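Local coordinates for YceI-like domain protein (Burkholderia cenocepacia BC7, PDB 5IXH) that holds a long octaprenyl diphosphate inside a lipocalin-like beta barrel and probably captures antibiotics outside the cell as part of intrinsic resistance, at residues Y94-K99 against V111-A116. Sequence-based numbering, arbitrary orientation.
Sequences YNVTGK and VPVTVA. With OTP ((2E,6E,10E,14E,18E,22E,26E)-3,7,11,15,19,23,27,31-octamethyldotriaconta-2,6,10,14,18,22,26,30-octaenyl trihydrogen diphosphate), chain C.
Residues 94-99 and 111-116 belong to the beta hairpin of strands 93-102 and 105-118 in the wall of the lipid-binding barrel, where Tyr94 pairs with Val113 and Val96 with Val111. The axes of the two segments approach to 4.6 Å and run at 133° to each other, so the hairpin is strongly twisted. Four backbone hydrogen bonds establish the antiparallel register. Tyr94 N reaches Val113 O at 2.8 Å, and Val113 N returns the bond to Tyr94 O. At the second hydrogen-bonded pair, Val96 N donates to Val111 O at 2.9 Å, while Val111 N donates to Val96 O. Between these two pairs, Asn95 faces Pro112 as a non-hydrogen-bonded pair. Pro112 has no N-H to give, but this position asks for none across the hairpin. The CA of Asn95 instead makes a CA-H...O contact to Val111 O, and its OD1 lies 3.8 Å from Pro112 CB on the outer face.

On the inner face, Val96 CG2 and Val113 CG2 touch at 3.8 Å. Both valines set CG1 anti to the backbone N (chi1 180° and 179°), which leaves each CG2 beside its own N, on the side where the two methyls meet at a slant. The same pair meets the prenyl chain: Val96 CG2 and Val113 CG1 each lie 3.8 Å from C4 of the lipid. Val111 CG1 comes within 4.0 Å of lipid C11, further along the chain. Level with the end of the prenyl chain, Val115 CG2 approaches Tyr94 CD1 obliquely, 3.8 Å away, the two side chains crossing at about a right angle, and Phe35 meets the tyrosine ring edge-to-face. Strands 78-90 and 121-131 flank the hairpin and continue the sheet. Twisted antiparallel pairing with branched aliphatic side chains turned onto an isoprenoid tail is characteristic of the lipocalin-like YceI barrel.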
# COMPACT_ATOMS: atom_id res chain seq x y z
N TYR A 94 -11.67 0.66 -11.52
CA TYR A 94 -11.47 -0.78 -11.62
C TYR A 94 -11.27 -1.33 -10.23
O TYR A 94 -10.45 -0.81 -9.48
CB TYR A 94 -10.23 -1.09 -12.45
CG TYR A 94 -10.39 -0.58 -13.84
CD1 TYR A 94 -10.03 0.72 -14.20
CD2 TYR A 94 -11.00 -1.36 -14.81
CE1 TYR A 94 -10.25 1.17 -15.45
CE2 TYR A 94 -11.20 -0.91 -16.05
CZ TYR A 94 -10.83 0.36 -16.39
OH TYR A 94 -11.06 0.83 -17.67
N ASN A 95 -11.95 -2.41 -9.90
CA ASN A 95 -11.70 -3.11 -8.65
C ASN A 95 -10.62 -4.14 -8.89
O ASN A 95 -10.78 -5.06 -9.69
CB ASN A 95 -12.99 -3.74 -8.12
CG ASN A 95 -13.93 -2.73 -7.56
OD1 ASN A 95 -13.53 -1.88 -6.74
ND2 ASN A 95 -15.19 -2.80 -7.96
N VAL A 96 -9.46 -3.95 -8.27
CA VAL A 96 -8.30 -4.79 -8.47
C VAL A 96 -8.18 -5.68 -7.25
O VAL A 96 -8.04 -5.19 -6.10
CB VAL A 96 -7.03 -3.95 -8.67
CG1 VAL A 96 -5.84 -4.84 -8.87
CG2 VAL A 96 -7.19 -3.02 -9.87
N THR A 97 -8.21 -6.97 -7.49
CA THR A 97 -8.15 -7.95 -6.41
C THR A 97 -6.82 -8.65 -6.48
O THR A 97 -6.30 -8.94 -7.57
CB THR A 97 -9.34 -8.93 -6.51
OG1 THR A 97 -10.54 -8.16 -6.29
CG2 THR A 97 -9.29 -10.02 -5.49
N GLY A 98 -6.30 -8.99 -5.31
CA GLY A 98 -5.06 -9.76 -5.25
C GLY A 98 -4.65 -10.07 -3.84
O GLY A 98 -5.39 -9.86 -2.88
N LYS A 99 -3.43 -10.59 -3.71
CA LYS A 99 -2.88 -11.02 -2.43
C LYS A 99 -1.97 -9.96 -1.86
O LYS A 99 -0.98 -9.59 -2.51
CB LYS A 99 -2.11 -12.31 -2.62
CG LYS A 99 -1.73 -12.93 -1.30
CD LYS A 99 -0.83 -14.14 -1.44
CE LYS A 99 -1.53 -15.28 -2.10
NZ LYS A 99 -0.70 -16.52 -1.93
N VAL A 111 -9.19 -3.54 -4.14
CA VAL A 111 -8.95 -2.11 -4.04
C VAL A 111 -9.52 -1.38 -5.23
O VAL A 111 -9.27 -1.76 -6.38
CB VAL A 111 -7.46 -1.80 -3.86
CG1 VAL A 111 -6.66 -2.32 -4.94
CG2 VAL A 111 -7.21 -0.28 -3.71
N PRO A 112 -10.29 -0.33 -4.97
CA PRO A 112 -10.78 0.47 -6.08
C PRO A 112 -9.67 1.37 -6.61
O PRO A 112 -9.03 2.10 -5.84
CB PRO A 112 -11.93 1.29 -5.46
CG PRO A 112 -11.95 0.95 -4.00
CD PRO A 112 -10.70 0.22 -3.67
N VAL A 113 -9.44 1.31 -7.91
CA VAL A 113 -8.36 2.06 -8.55
C VAL A 113 -8.92 2.87 -9.69
O VAL A 113 -9.67 2.35 -10.53
CB VAL A 113 -7.31 1.12 -9.14
CG1 VAL A 113 -6.20 1.88 -9.82
CG2 VAL A 113 -6.73 0.22 -8.03
N THR A 114 -8.55 4.15 -9.75
CA THR A 114 -8.92 5.01 -10.86
C THR A 114 -7.73 5.14 -11.78
O THR A 114 -6.60 5.38 -11.32
CB THR A 114 -9.33 6.38 -10.35
OG1 THR A 114 -10.43 6.23 -9.44
CG2 THR A 114 -9.74 7.28 -11.50
N VAL A 115 -7.95 4.98 -13.08
CA VAL A 115 -6.88 4.98 -14.06
C VAL A 115 -7.05 6.12 -15.02
O VAL A 115 -8.15 6.37 -15.49
CB VAL A 115 -6.84 3.64 -14.85
CG1 VAL A 115 -5.71 3.62 -15.87
CG2 VAL A 115 -6.71 2.46 -13.89
N ALA A 116 -5.98 6.84 -15.33
CA ALA A 116 -6.01 7.88 -16.33
C ALA A 116 -4.84 7.75 -17.29
O ALA A 116 -3.76 7.34 -16.89
CB ALA A 116 -6.00 9.26 -15.68
O7 OTP C . 0.94 10.96 22.09
P2 OTP C . 1.01 9.51 21.67
O5 OTP C . 1.61 8.68 22.78
O6 OTP C . -0.38 9.00 21.36
O4 OTP C . 1.90 9.37 20.37
P1 OTP C . 2.47 8.00 19.80
O2 OTP C . 3.76 7.64 20.50
O3 OTP C . 1.45 6.89 20.01
O1 OTP C . 2.75 8.20 18.25
C40 OTP C . 2.21 7.34 17.27
C39 OTP C . 3.01 7.69 16.02
C37 OTP C . 2.79 7.14 14.79
C38 OTP C . 3.72 7.63 13.67
C36 OTP C . 1.70 6.08 14.50
C35 OTP C . 2.35 4.92 13.70
C34 OTP C . 1.34 4.24 12.75
C32 OTP C . 1.82 3.47 11.71
C33 OTP C . 3.33 3.29 11.49
C31 OTP C . 0.84 2.78 10.76
C30 OTP C . 1.22 1.29 10.61
C29 OTP C . 1.30 1.04 9.10
C27 OTP C . 0.59 0.04 8.48
C28 OTP C . -0.33 -0.95 9.20
C26 OTP C . 0.76 -0.05 6.96
C25 OTP C . 0.95 -1.50 6.50
C24 OTP C . 1.05 -1.26 4.99
C22 OTP C . 2.16 -1.60 4.27
C23 OTP C . 3.39 -2.27 4.88
C21 OTP C . 2.12 -1.28 2.77
C20 OTP C . 1.67 -2.59 2.10
C19 OTP C . 1.11 -2.17 0.74
C17 OTP C . 1.49 -2.82 -0.42
C18 OTP C . 2.49 -3.98 -0.38
C16 OTP C . 0.92 -2.41 -1.79
C15 OTP C . 0.04 -1.15 -1.72
C14 OTP C . -0.76 -1.06 -3.03
C12 OTP C . -1.93 -1.77 -3.17
C13 OTP C . -2.52 -2.65 -2.06
C11 OTP C . -2.73 -1.69 -4.48
C10 OTP C . -1.85 -1.35 -5.69
C9 OTP C . -2.75 -1.63 -6.90
C7 OTP C . -2.23 -1.70 -8.17
C8 OTP C . -0.74 -1.49 -8.43
C6 OTP C . -3.22 -2.00 -9.32
C5 OTP C . -2.96 -1.07 -10.50
C4 OTP C . -4.29 -1.05 -11.29
C2 OTP C . -4.49 -1.69 -12.49
C3 OTP C . -5.88 -1.56 -13.12
C1 OTP C . -3.41 -2.50 -13.21